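PDB 5X55: probable uracil-DNA glycosylase from Acanthamoeba polyphaga mimivirus, which belongs to the uracil-DNA glycosylase superfamily, with a central parallel four-stranded beta-sheet flanked by helices. Local coordinates for residues R96-Y101 with M175-P180; F135-Y140 with I280-D285; F258-V261 with G266-A269; Y287-F292 with K359-K364; L302-D307 with S330-P335. All coordinates share one frame; numbering follows the deposited sequence.

Contacts 1, 2 and 4 run through adjoining parts of the fold: P180 of contact 1 packs on L283 of contact 2 (CB to CD2 3.9 Å) and on Y287 of contact 4. Helix 273-286 carries one half of contact 2 and leads into strand 291-295, so T284 meets F292 of contact 4. Contact 5 lies beyond the same helix, tied to contact 2 by the salt bridge D281 OD2 to R305 NH2 at 2.5 Å. Contact 3, just before helix 273-286 in sequence, stands apart, its centre about 22 Å from those of contacts 1 and 2. Contacts 1 and 5, like contacts 3 and 4, have centres about 31 Å apart, on opposite sides of the chain's centre.

Contact 1 of 5, residues R96-Y101 with M175-P180; sequences RIITEY and MNVLPP
N176 meets I98 through its backbone: the terminal methyl CD1 of I98 rests 3.5 Å from the carbonyl O of N176. The amide of N176 is busy elsewhere, with OD1 bonded to F130 N and ND2 to L128 O, while the carbonyl O accepts a bond from R131 NE. V177 supplies the apolar half of the contact. Its CG2 methyl comes 3.4 Å from I98 CD1 and 3.6 Å from I98 CG1, and the two branched side chains cross at about a right angle. In I98, CG1 is anti to the backbone N (chi1 -161°), and this throws the longer branch across to V177. The helix ends after V177. No hydrogen bond joins the two segments; the contact is a small van der Waals touch centred on I98. Helix 98-102 thus lies against the end of helix 173-177, and Y101 O bonded to N173 ND2 adds a polar tie between them. L248 of helix 244-248 touches both I98 and V177, and I247 touches V177, making this a three-helix meeting.

Contact 2 of 5, residues F135-Y140 with I280-D285; sequences FDFFKY and IDYLTD
The aromatic side chains of F137 and Y282 carry this meeting of helix 135-142 with helix 273-286. By CH-pi contact, F137 CB sits over the centre of the Y282 ring, 3.7 Å from its centroid and 6° off the ring normal. The phenol is therefore roofed by the beta carbon of F137 and not by its ring. The two rings are tilted at 59° to each other, with centroids 5.2 Å apart, neither stacked nor edge-to-face. In the apolar packing, F137 CD1 comes 3.5 Å from Y282 CG and equally close to Y282 CB. Both side chains hold CG anti to the backbone N (chi1 162° in F137), which sends each straight out toward the opposite helix.

Polar contact is made through water. One water accepts from the backbone N of F137 at 2.8 Å and is hydrogen-bonded to Y282 OH at 2.7 Å. D136 brushes the same hydroxyl with its CB. Beyond the pair, F137 also packs on L279, one turn back along helix 273-286.

The chemistry is amphipathic: the Y282 ring buries its face against F137, while its hydroxyl, through the water, reaches a backbone N-H in the first turn of helix 135-142.

Contact 3 of 5, residues F258-V261 with G266-A269; sequences FTTV and GVHA
T259 OG1 and H268 ND1 lie 2.9 Å apart in the close half of this contact, hydrogen-bonded at the edge of the imidazole and near its plane; either atom could be the donor. The hydroxyl gets there because OG1 stands between the backbone N and the carbonyl carbon (chi1 56°). It also accepts from W272 NE1, so two partners fix its place, and Y157 stacks on the imidazole. V261 CG2 leans obliquely on the ring, 3.8 Å from H268 NE2. One water completes this buried side, donating to T259 O and accepting from H268 N at 3.0 Å, thus bridging two backbones that do not bond directly.

The chain here folds back on itself: strand 260-261, paired antiparallel with strand 164-165 through T260 and V165, runs into a tight loop that returns past it and on to helix 273-286. G266, with positive phi, belongs to that turn.

On the outer side the grip slackens. V267 N gives T260 OG1 only a weak bond, 3.4 Å long though nearly straight at 168°, and the stronger partner of that hydroxyl is E264 O within the loop. The V267 side chain is exposed; its CG2 lies obliquely against V261 CG2 at 3.7 Å, and its other methyl, CG1, is turned away from V261.

Contact 4 of 5, residues Y287-F292 with K359-K364; sequences YDDLIF and KSRNKK
D289 and R361 form a salt bridge at the surface, with D289 OD2 only 2.6 Å from R361 NH1. The approach is over a face of the guanidinium: the carboxylate and guanidinium planes are 3° from parallel but slipped, so that OD2 stands over NH1 and the rest of the carboxylate lies past the guanidinium. The pairing is accordingly a matter of charge, without a hydrogen bond. The other oxygen, D289 OD1, lies against the aliphatic part of the arginine, 3.0 Å from R361 CG. A bend at chi2 (-74°) folds the R361 chain back, so that one carboxylate touches both its stem and its head. K363 approaches D289 from another side. Its CE is 3.6 Å from D289 OD1, but K363 NZ stays 4.3 Å from that oxygen, beyond a salt bridge; the nearby positive charge would still probably add to the field around the carboxylate.

Further out, H357 NE2 is hydrogen-bonded to D289 OD2, giving that oxygen a second partner and tying it to helix 350-360. D289 itself has positive phi, and its backbone bonds to K310. I291, at the start of strand 291-295, packs on I354, H357 and L358 of the same helix.

Both basic side chains leave from a helix terminus: N362, with positive phi, is the C-prime residue of a Schellman motif in which N362 N bonds K359 O at 3.1 Å and K363 N pairs with L358 O, closing helix 350-360 beside the entry to a parallel sheet strand.

Contact 5 of 5, residues L302-D307 with S330-P335; sequences LCQRVD and SMSYGP
Q304 faces Y333 with their CA atoms 7.5 Å apart, one in a turn and the other just past a strand. After helix 297-303, a type I beta turn from C303 to V306 is closed by V306 N bonding to C303 O at 3.1 Å. Across the contact, strand 328-332 ends and the chain passes through Y333 into G334, whose backbone angles suit only a residue without a side chain.

The side-chain amide of Q304 does the joining. Its NE2 donates to M331 O at 3.0 Å, practically straight (178°) and in the plane of both the amide and the carbonyl. Its OE1 accepts from Y333 N at 2.9 Å, in the carbonyl plane on a lone pair. The two bonds engage an O and an N two residues apart, as the N-H and C=O of one residue would in a parallel strand, and together they fix the rotation of the amide. An extended chain beyond CG (chi2 179°) carries the group to that position. NE2 also makes a weak bond to H300 O, back on its own helix.

The Y333 ring flanks this pairing: Q304 OE1 lies at the ring edge, 3.3 Å from Y333 CD2, with amide and ring planes 51° apart. M331 CG sits 3.9 Å above the plane of the Y333 ring, over its centre.

Nearby, S330 OG bonds to H300 ND1, a second tie between strand and helix. The arrangement docks a beta hairpin, strands 328-332 and 338-342, onto the helix end of the beta-alpha-beta crossover linking parallel strands 291-295 and 312-316.

Contact 1 of 5, residues R96-Y101 with M175-P180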
# COMPACT_ATOMS: atom_id res chain seq x y z
N ARG A 96 3.44 -11.11 18.99
CA ARG A 96 3.28 -11.88 17.76
C ARG A 96 4.57 -11.89 16.95
O ARG A 96 5.48 -11.09 17.17
CB ARG A 96 2.15 -11.30 16.89
CG ARG A 96 0.76 -11.23 17.52
CD ARG A 96 -0.12 -10.36 16.63
NE ARG A 96 -1.56 -10.64 16.74
CZ ARG A 96 -2.43 -9.84 17.34
NH1 ARG A 96 -2.02 -8.70 17.89
NH2 ARG A 96 -3.72 -10.18 17.39
N ILE A 97 4.63 -12.83 16.01
CA ILE A 97 5.64 -12.87 14.95
C ILE A 97 4.99 -12.37 13.66
O ILE A 97 3.77 -12.15 13.61
CB ILE A 97 6.22 -14.28 14.77
CG1 ILE A 97 5.08 -15.28 14.56
CG2 ILE A 97 7.08 -14.64 15.98
CD1 ILE A 97 5.54 -16.68 14.19
N ILE A 98 5.78 -12.24 12.59
CA ILE A 98 5.35 -11.44 11.44
C ILE A 98 4.20 -12.12 10.68
O ILE A 98 3.26 -11.46 10.21
CB ILE A 98 6.57 -11.16 10.55
CG1 ILE A 98 6.28 -9.97 9.62
CG2 ILE A 98 7.02 -12.43 9.78
CD1 ILE A 98 5.80 -8.71 10.36
N THR A 99 4.24 -13.44 10.57
CA THR A 99 3.18 -14.14 9.85
C THR A 99 1.81 -13.93 10.50
O THR A 99 0.78 -14.04 9.81
CB THR A 99 3.53 -15.62 9.77
OG1 THR A 99 4.75 -15.74 9.03
CG2 THR A 99 2.47 -16.42 9.08
N GLU A 100 1.76 -13.62 11.79
CA GLU A 100 0.47 -13.43 12.44
C GLU A 100 -0.19 -12.13 11.98
O GLU A 100 -1.42 -12.06 11.93
CB GLU A 100 0.63 -13.47 13.95
CG GLU A 100 0.73 -14.90 14.46
CD GLU A 100 0.94 -14.98 15.96
OE1 GLU A 100 2.01 -14.54 16.45
OE2 GLU A 100 0.04 -15.48 16.66
N TYR A 101 0.60 -11.12 11.61
CA TYR A 101 0.10 -9.86 11.08
C TYR A 101 -0.12 -9.90 9.58
O TYR A 101 -1.07 -9.28 9.08
CB TYR A 101 1.07 -8.71 11.38
CG TYR A 101 1.30 -8.43 12.85
CD1 TYR A 101 0.41 -7.65 13.57
CD2 TYR A 101 2.43 -8.91 13.50
CE1 TYR A 101 0.62 -7.38 14.91
CE2 TYR A 101 2.66 -8.64 14.83
CZ TYR A 101 1.75 -7.87 15.53
OH TYR A 101 1.97 -7.61 16.87
N MET A 175 4.96 -1.74 6.79
CA MET A 175 6.18 -1.24 7.45
C MET A 175 6.63 -2.18 8.56
O MET A 175 7.83 -2.30 8.81
CB MET A 175 5.95 0.17 8.02
CG MET A 175 5.69 1.22 6.92
SD MET A 175 4.82 2.71 7.43
CE MET A 175 6.08 3.48 8.46
N ASN A 176 5.69 -2.83 9.24
CA ASN A 176 6.09 -3.77 10.28
C ASN A 176 6.70 -5.03 9.68
O ASN A 176 7.56 -5.65 10.32
CB ASN A 176 4.89 -4.09 11.17
CG ASN A 176 4.53 -2.91 12.08
OD1 ASN A 176 5.43 -2.23 12.58
ND2 ASN A 176 3.24 -2.66 12.28
N VAL A 177 6.31 -5.40 8.46
CA VAL A 177 7.01 -6.50 7.80
C VAL A 177 8.37 -6.03 7.27
O VAL A 177 9.36 -6.74 7.41
CB VAL A 177 6.16 -7.11 6.68
CG1 VAL A 177 6.98 -8.16 5.94
CG2 VAL A 177 4.90 -7.73 7.22
N LEU A 178 8.44 -4.86 6.64
CA LEU A 178 9.61 -4.47 5.85
C LEU A 178 10.33 -3.27 6.42
O LEU A 178 9.82 -2.14 6.31
CB LEU A 178 9.22 -4.15 4.42
CG LEU A 178 9.16 -5.27 3.40
CD1 LEU A 178 8.83 -4.65 2.04
CD2 LEU A 178 10.50 -5.98 3.42
N PRO A 179 11.52 -3.42 6.99
CA PRO A 179 12.35 -2.25 7.27
C PRO A 179 12.66 -1.52 5.99
O PRO A 179 12.70 -2.12 4.89
CB PRO A 179 13.61 -2.85 7.91
CG PRO A 179 13.60 -4.28 7.54
CD PRO A 179 12.17 -4.68 7.41
N PRO A 180 12.86 -0.19 6.05
CA PRO A 180 13.06 0.58 4.81
C PRO A 180 14.23 0.09 3.98
O PRO A 180 14.16 0.12 2.74
CB PRO A 180 13.29 2.02 5.32
CG PRO A 180 13.60 1.90 6.77
CD PRO A 180 12.97 0.63 7.27

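Contact 2 of 5, residues F135-Y140 with I280-D285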
# COMPACT_ATOMS: atom_id res chain seq x y z
N PHE A 135 11.82 3.80 13.39
CA PHE A 135 11.67 4.79 14.45
C PHE A 135 12.30 6.12 14.04
O PHE A 135 11.74 7.19 14.31
CB PHE A 135 12.26 4.27 15.77
CG PHE A 135 11.45 3.15 16.41
CD1 PHE A 135 10.21 2.77 15.91
CD2 PHE A 135 11.94 2.46 17.54
CE1 PHE A 135 9.47 1.73 16.50
CE2 PHE A 135 11.21 1.42 18.13
CZ PHE A 135 9.97 1.06 17.61
N ASP A 136 13.44 6.07 13.34
CA ASP A 136 14.06 7.31 12.87
C ASP A 136 13.11 8.07 11.96
O ASP A 136 12.86 9.27 12.18
CB ASP A 136 15.39 7.00 12.16
CG ASP A 136 16.52 6.73 13.16
OD1 ASP A 136 16.22 6.36 14.32
OD2 ASP A 136 17.71 6.89 12.80
N PHE A 137 12.53 7.39 10.97
CA PHE A 137 11.55 8.08 10.14
C PHE A 137 10.43 8.62 11.01
O PHE A 137 10.04 9.79 10.88
CB PHE A 137 10.99 7.15 9.07
CG PHE A 137 9.70 7.62 8.48
CD1 PHE A 137 9.68 8.69 7.58
CD2 PHE A 137 8.51 7.03 8.82
CE1 PHE A 137 8.50 9.14 7.04
CE2 PHE A 137 7.32 7.48 8.29
CZ PHE A 137 7.32 8.54 7.39
N PHE A 138 9.95 7.81 11.96
CA PHE A 138 8.83 8.27 12.76
C PHE A 138 9.23 9.45 13.63
O PHE A 138 8.44 10.38 13.81
CB PHE A 138 8.27 7.11 13.59
CG PHE A 138 6.79 7.17 13.72
CD1 PHE A 138 6.20 7.96 14.69
CD2 PHE A 138 5.98 6.48 12.84
CE1 PHE A 138 4.82 8.04 14.80
CE2 PHE A 138 4.61 6.55 12.94
CZ PHE A 138 4.03 7.33 13.91
N LYS A 139 10.48 9.47 14.10
CA LYS A 139 10.94 10.62 14.89
C LYS A 139 10.94 11.88 14.04
O LYS A 139 10.61 12.97 14.53
CB LYS A 139 12.33 10.33 15.46
CG LYS A 139 13.00 11.50 16.16
CD LYS A 139 14.39 11.11 16.66
CE LYS A 139 15.17 12.31 17.18
NZ LYS A 139 16.61 11.97 17.40
N TYR A 140 11.25 11.76 12.75
CA TYR A 140 11.18 12.92 11.87
C TYR A 140 9.74 13.37 11.67
O TYR A 140 9.46 14.58 11.57
CB TYR A 140 11.84 12.62 10.52
CG TYR A 140 11.60 13.69 9.48
CD1 TYR A 140 12.33 14.88 9.48
CD2 TYR A 140 10.65 13.51 8.47
CE1 TYR A 140 12.11 15.87 8.52
CE2 TYR A 140 10.42 14.49 7.50
CZ TYR A 140 11.16 15.67 7.54
OH TYR A 140 10.93 16.65 6.58
N ILE A 280 7.33 8.86 1.27
CA ILE A 280 7.97 8.78 -0.05
C ILE A 280 9.31 9.50 -0.02
O ILE A 280 10.34 8.96 -0.47
CB ILE A 280 7.06 9.39 -1.14
CG1 ILE A 280 5.62 8.84 -1.11
CG2 ILE A 280 7.70 9.26 -2.52
CD1 ILE A 280 5.50 7.42 -1.41
N ASP A 281 9.33 10.73 0.51
CA ASP A 281 10.55 11.52 0.51
C ASP A 281 11.63 10.86 1.35
O ASP A 281 12.81 10.87 0.98
CB ASP A 281 10.27 12.94 1.03
CG ASP A 281 9.34 13.72 0.11
OD1 ASP A 281 9.18 13.31 -1.07
OD2 ASP A 281 8.75 14.73 0.56
N TYR A 282 11.25 10.28 2.49
CA TYR A 282 12.21 9.57 3.31
C TYR A 282 12.86 8.44 2.53
O TYR A 282 14.09 8.26 2.57
CB TYR A 282 11.53 9.03 4.57
CG TYR A 282 12.46 8.25 5.45
CD1 TYR A 282 13.26 8.90 6.40
CD2 TYR A 282 12.57 6.87 5.34
CE1 TYR A 282 14.13 8.19 7.21
CE2 TYR A 282 13.44 6.16 6.15
CZ TYR A 282 14.22 6.81 7.07
OH TYR A 282 15.08 6.10 7.88
N LEU A 283 12.05 7.66 1.80
CA LEU A 283 12.62 6.52 1.08
C LEU A 283 13.55 6.98 -0.05
O LEU A 283 14.67 6.49 -0.18
CB LEU A 283 11.51 5.62 0.53
CG LEU A 283 10.64 4.89 1.56
CD1 LEU A 283 9.51 4.16 0.86
CD2 LEU A 283 11.46 3.91 2.37
N THR A 284 13.10 7.95 -0.86
CA THR A 284 13.92 8.41 -1.97
C THR A 284 15.14 9.22 -1.53
O THR A 284 16.12 9.31 -2.27
CB THR A 284 13.09 9.24 -2.95
OG1 THR A 284 12.61 10.42 -2.28
CG2 THR A 284 11.91 8.42 -3.46
N ASP A 285 15.10 9.81 -0.34
CA ASP A 285 16.28 10.53 0.13
C ASP A 285 17.31 9.58 0.74
O ASP A 285 18.51 9.85 0.66
CB ASP A 285 15.91 11.60 1.15
CG ASP A 285 14.99 12.68 0.57
OD1 ASP A 285 14.75 12.70 -0.67
OD2 ASP A 285 14.51 13.52 1.38
O HOH W 1 13.66 5.01 9.93

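Contact 3 of 5, residues F258-V261 with G266-A269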
# COMPACT_ATOMS: atom_id res chain seq x y z
N PHE A 258 -4.01 5.88 4.58
CA PHE A 258 -3.86 4.68 5.40
C PHE A 258 -5.16 4.19 6.02
O PHE A 258 -5.20 3.04 6.46
CB PHE A 258 -2.80 4.92 6.48
CG PHE A 258 -1.39 4.81 5.98
CD1 PHE A 258 -0.86 5.76 5.12
CD2 PHE A 258 -0.59 3.73 6.33
CE1 PHE A 258 0.45 5.65 4.66
CE2 PHE A 258 0.71 3.62 5.87
CZ PHE A 258 1.23 4.57 5.03
N THR A 259 -6.21 5.01 6.06
CA THR A 259 -7.46 4.61 6.70
C THR A 259 -8.66 5.01 5.86
O THR A 259 -8.59 5.88 4.99
CB THR A 259 -7.62 5.23 8.09
OG1 THR A 259 -7.52 6.66 7.99
CG2 THR A 259 -6.54 4.72 9.04
N THR A 260 -9.79 4.35 6.13
CA THR A 260 -11.09 4.85 5.75
C THR A 260 -12.07 4.41 6.83
O THR A 260 -11.67 3.97 7.90
CB THR A 260 -11.46 4.40 4.33
OG1 THR A 260 -12.64 5.09 3.90
CG2 THR A 260 -11.66 2.87 4.23
N VAL A 261 -13.36 4.56 6.56
CA VAL A 261 -14.42 4.10 7.46
C VAL A 261 -15.07 2.90 6.80
O VAL A 261 -15.28 2.89 5.58
CB VAL A 261 -15.45 5.21 7.76
CG1 VAL A 261 -16.64 4.65 8.55
CG2 VAL A 261 -14.80 6.34 8.54
N GLY A 266 -12.91 5.99 0.61
CA GLY A 266 -12.04 7.15 0.45
C GLY A 266 -12.38 8.37 1.29
O GLY A 266 -12.15 9.49 0.84
N VAL A 267 -12.89 8.21 2.51
CA VAL A 267 -13.33 9.38 3.27
C VAL A 267 -12.20 10.06 4.02
O VAL A 267 -12.43 11.13 4.60
CB VAL A 267 -14.48 9.05 4.25
CG1 VAL A 267 -15.71 8.56 3.48
CG2 VAL A 267 -14.05 8.00 5.28
N HIS A 268 -10.98 9.50 4.01
CA HIS A 268 -9.84 10.10 4.70
C HIS A 268 -8.72 10.47 3.73
O HIS A 268 -7.54 10.34 4.04
CB HIS A 268 -9.30 9.17 5.77
CG HIS A 268 -10.30 8.87 6.85
ND1 HIS A 268 -10.16 7.82 7.72
CD2 HIS A 268 -11.45 9.50 7.19
CE1 HIS A 268 -11.19 7.80 8.54
NE2 HIS A 268 -11.98 8.81 8.25
N ALA A 269 -9.09 10.97 2.54
CA ALA A 269 -8.11 11.21 1.49
C ALA A 269 -7.18 12.38 1.81
O ALA A 269 -6.04 12.38 1.36
CB ALA A 269 -8.83 11.44 0.16
O HOH W 2 -9.70 7.13 2.79

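Contact 4 of 5, residues Y287-F292 with K359-K364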
# COMPACT_ATOMS: atom_id res chain seq x y z
N TYR A 287 17.60 6.05 0.23
CA TYR A 287 17.87 4.80 -0.46
C TYR A 287 17.94 5.03 -1.96
O TYR A 287 17.48 6.04 -2.49
CB TYR A 287 16.81 3.74 -0.12
CG TYR A 287 16.80 3.45 1.36
CD1 TYR A 287 17.72 2.58 1.92
CD2 TYR A 287 15.92 4.10 2.20
CE1 TYR A 287 17.74 2.34 3.28
CE2 TYR A 287 15.94 3.87 3.56
CZ TYR A 287 16.86 3.00 4.09
OH TYR A 287 16.90 2.75 5.43
N ASP A 288 18.53 4.06 -2.65
CA ASP A 288 18.79 4.26 -4.06
C ASP A 288 18.22 3.14 -4.89
O ASP A 288 18.11 1.98 -4.44
CB ASP A 288 20.27 4.43 -4.32
CG ASP A 288 20.79 5.76 -3.77
OD1 ASP A 288 22.01 5.86 -3.48
OD2 ASP A 288 19.99 6.71 -3.62
N ASP A 289 17.83 3.51 -6.11
CA ASP A 289 17.47 2.53 -7.12
C ASP A 289 16.29 1.67 -6.65
O ASP A 289 16.30 0.43 -6.78
CB ASP A 289 18.69 1.67 -7.45
CG ASP A 289 18.50 0.84 -8.68
OD1 ASP A 289 18.82 -0.36 -8.62
OD2 ASP A 289 18.03 1.40 -9.70
N LEU A 290 15.30 2.31 -6.04
CA LEU A 290 14.05 1.62 -5.76
C LEU A 290 13.25 1.55 -7.05
O LEU A 290 13.48 2.30 -8.00
CB LEU A 290 13.25 2.34 -4.68
CG LEU A 290 13.96 2.59 -3.36
CD1 LEU A 290 13.02 3.25 -2.35
CD2 LEU A 290 14.55 1.31 -2.79
N ILE A 291 12.27 0.65 -7.07
CA ILE A 291 11.33 0.58 -8.18
C ILE A 291 9.97 1.07 -7.70
O ILE A 291 9.42 0.53 -6.73
CB ILE A 291 11.24 -0.84 -8.76
CG1 ILE A 291 12.64 -1.28 -9.20
CG2 ILE A 291 10.24 -0.85 -9.91
CD1 ILE A 291 12.79 -2.78 -9.38
N PHE A 292 9.44 2.09 -8.37
CA PHE A 292 8.11 2.63 -8.09
C PHE A 292 7.17 2.22 -9.21
O PHE A 292 7.44 2.46 -10.40
CB PHE A 292 8.14 4.16 -7.96
CG PHE A 292 8.73 4.65 -6.67
CD1 PHE A 292 10.10 4.74 -6.50
CD2 PHE A 292 7.90 4.98 -5.60
CE1 PHE A 292 10.65 5.17 -5.30
CE2 PHE A 292 8.43 5.42 -4.38
CZ PHE A 292 9.82 5.50 -4.23
N LYS A 359 17.41 -7.48 -11.84
CA LYS A 359 18.49 -8.30 -12.36
C LYS A 359 19.59 -7.43 -12.94
O LYS A 359 20.78 -7.74 -12.80
CB LYS A 359 17.94 -9.28 -13.39
CG LYS A 359 18.94 -9.92 -14.32
CD LYS A 359 18.26 -10.99 -15.18
CE LYS A 359 18.74 -10.95 -16.63
NZ LYS A 359 20.19 -11.30 -16.78
N SER A 360 19.22 -6.30 -13.54
CA SER A 360 20.23 -5.41 -14.10
C SER A 360 21.00 -4.69 -13.01
O SER A 360 22.08 -4.15 -13.29
CB SER A 360 19.60 -4.40 -15.06
OG SER A 360 19.01 -3.29 -14.40
N ARG A 361 20.51 -4.67 -11.77
CA ARG A 361 21.31 -4.17 -10.66
C ARG A 361 21.76 -5.28 -9.71
O ARG A 361 22.03 -5.02 -8.53
CB ARG A 361 20.55 -3.09 -9.89
CG ARG A 361 19.85 -2.10 -10.80
CD ARG A 361 20.83 -1.15 -11.46
NE ARG A 361 20.19 -0.30 -12.46
CZ ARG A 361 19.90 0.99 -12.28
NH1 ARG A 361 20.18 1.59 -11.13
NH2 ARG A 361 19.34 1.69 -13.27
N ASN A 362 21.83 -6.53 -10.19
CA ASN A 362 22.37 -7.67 -9.44
C ASN A 362 21.69 -7.88 -8.09
O ASN A 362 22.26 -8.54 -7.21
CB ASN A 362 23.89 -7.55 -9.24
CG ASN A 362 24.65 -7.50 -10.56
OD1 ASN A 362 25.36 -6.53 -10.84
ND2 ASN A 362 24.52 -8.55 -11.36
N LYS A 363 20.49 -7.33 -7.91
CA LYS A 363 19.73 -7.52 -6.69
C LYS A 363 18.96 -8.83 -6.72
O LYS A 363 18.68 -9.39 -7.79
CB LYS A 363 18.77 -6.34 -6.48
CG LYS A 363 19.48 -5.00 -6.46
CD LYS A 363 18.49 -3.85 -6.49
CE LYS A 363 19.10 -2.60 -5.88
NZ LYS A 363 18.26 -2.14 -4.75
N LYS A 364 18.63 -9.34 -5.54
CA LYS A 364 17.95 -10.62 -5.45
C LYS A 364 16.53 -10.50 -6.02
O LYS A 364 15.84 -9.51 -5.75
CB LYS A 364 17.88 -11.10 -4.01
CG LYS A 364 19.22 -11.01 -3.27
CD LYS A 364 19.33 -12.10 -2.20
CE LYS A 364 20.71 -12.10 -1.52
NZ LYS A 364 21.83 -12.45 -2.44

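Contact 5 of 5, residues L302-D307 with S330-P335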
# COMPACT_ATOMS: atom_id res chain seq x y z
N LEU A 302 1.80 10.81 -7.20
CA LEU A 302 2.69 10.60 -6.07
C LEU A 302 4.09 10.22 -6.52
O LEU A 302 5.07 10.66 -5.92
CB LEU A 302 2.13 9.52 -5.14
CG LEU A 302 0.88 9.90 -4.39
CD1 LEU A 302 0.59 8.78 -3.42
CD2 LEU A 302 1.06 11.22 -3.67
N CYS A 303 4.22 9.40 -7.56
CA CYS A 303 5.55 8.97 -8.01
C CYS A 303 6.33 10.09 -8.69
O CYS A 303 7.54 9.93 -8.91
CB CYS A 303 5.43 7.78 -8.94
SG CYS A 303 4.95 6.24 -8.06
N GLN A 304 5.68 11.18 -9.05
CA GLN A 304 6.42 12.35 -9.50
C GLN A 304 7.04 13.15 -8.37
O GLN A 304 7.64 14.20 -8.63
CB GLN A 304 5.52 13.22 -10.36
CG GLN A 304 5.23 12.49 -11.66
CD GLN A 304 4.33 13.26 -12.56
OE1 GLN A 304 4.74 14.28 -13.13
NE2 GLN A 304 3.09 12.79 -12.69
N ARG A 305 6.91 12.70 -7.12
CA ARG A 305 7.80 13.22 -6.09
C ARG A 305 9.19 12.63 -6.21
O ARG A 305 10.12 13.14 -5.57
CB ARG A 305 7.27 12.92 -4.69
CG ARG A 305 5.89 13.47 -4.37
CD ARG A 305 5.55 13.15 -2.93
NE ARG A 305 6.37 13.92 -1.99
CZ ARG A 305 6.04 15.13 -1.55
NH1 ARG A 305 4.90 15.70 -1.97
NH2 ARG A 305 6.83 15.77 -0.71
N VAL A 306 9.35 11.59 -7.01
CA VAL A 306 10.53 10.73 -7.01
C VAL A 306 11.42 11.13 -8.18
O VAL A 306 10.92 11.36 -9.29
CB VAL A 306 10.13 9.24 -7.09
CG1 VAL A 306 11.35 8.35 -7.20
CG2 VAL A 306 9.26 8.81 -5.89
N ASP A 307 12.71 11.22 -7.94
CA ASP A 307 13.70 11.50 -8.98
C ASP A 307 13.82 10.33 -9.95
O ASP A 307 14.35 9.29 -9.56
CB ASP A 307 15.06 11.78 -8.34
CG ASP A 307 16.08 12.29 -9.33
OD1 ASP A 307 15.84 12.23 -10.56
OD2 ASP A 307 17.14 12.76 -8.86
N SER A 330 -2.57 11.26 -17.73
CA SER A 330 -2.14 11.73 -16.43
C SER A 330 -1.25 12.95 -16.59
O SER A 330 -0.41 13.01 -17.50
CB SER A 330 -1.39 10.63 -15.68
OG SER A 330 -0.96 11.08 -14.42
N MET A 331 -1.42 13.90 -15.67
CA MET A 331 -0.67 15.15 -15.73
C MET A 331 0.80 14.88 -15.46
O MET A 331 1.17 14.26 -14.45
CB MET A 331 -1.24 16.14 -14.72
CG MET A 331 -0.52 17.49 -14.70
SD MET A 331 -0.45 18.31 -16.31
CE MET A 331 -2.15 18.87 -16.47
N SER A 332 1.64 15.29 -16.38
CA SER A 332 3.09 15.19 -16.24
C SER A 332 3.57 16.56 -15.82
O SER A 332 3.54 17.51 -16.62
CB SER A 332 3.76 14.73 -17.53
OG SER A 332 5.14 14.53 -17.31
N TYR A 333 3.96 16.67 -14.56
CA TYR A 333 4.33 17.94 -13.96
C TYR A 333 5.72 18.37 -14.41
O TYR A 333 6.49 17.60 -14.99
CB TYR A 333 4.27 17.83 -12.43
CG TYR A 333 2.88 17.53 -11.89
CD1 TYR A 333 2.01 18.56 -11.56
CD2 TYR A 333 2.45 16.21 -11.70
CE1 TYR A 333 0.74 18.31 -11.07
CE2 TYR A 333 1.17 15.94 -11.20
CZ TYR A 333 0.33 17.01 -10.88
OH TYR A 333 -0.95 16.79 -10.38
N GLY A 334 6.03 19.62 -14.12
CA GLY A 334 7.33 20.17 -14.44
C GLY A 334 7.27 21.61 -14.91
O GLY A 334 6.32 22.36 -14.62
N PRO A 335 8.31 22.03 -15.63
CA PRO A 335 8.33 23.42 -16.13
C PRO A 335 7.22 23.70 -17.12
O PRO A 335 6.74 24.83 -17.21
CB PRO A 335 9.72 23.52 -16.80
CG PRO A 335 10.48 22.29 -16.35
CD PRO A 335 9.45 21.24 -16.12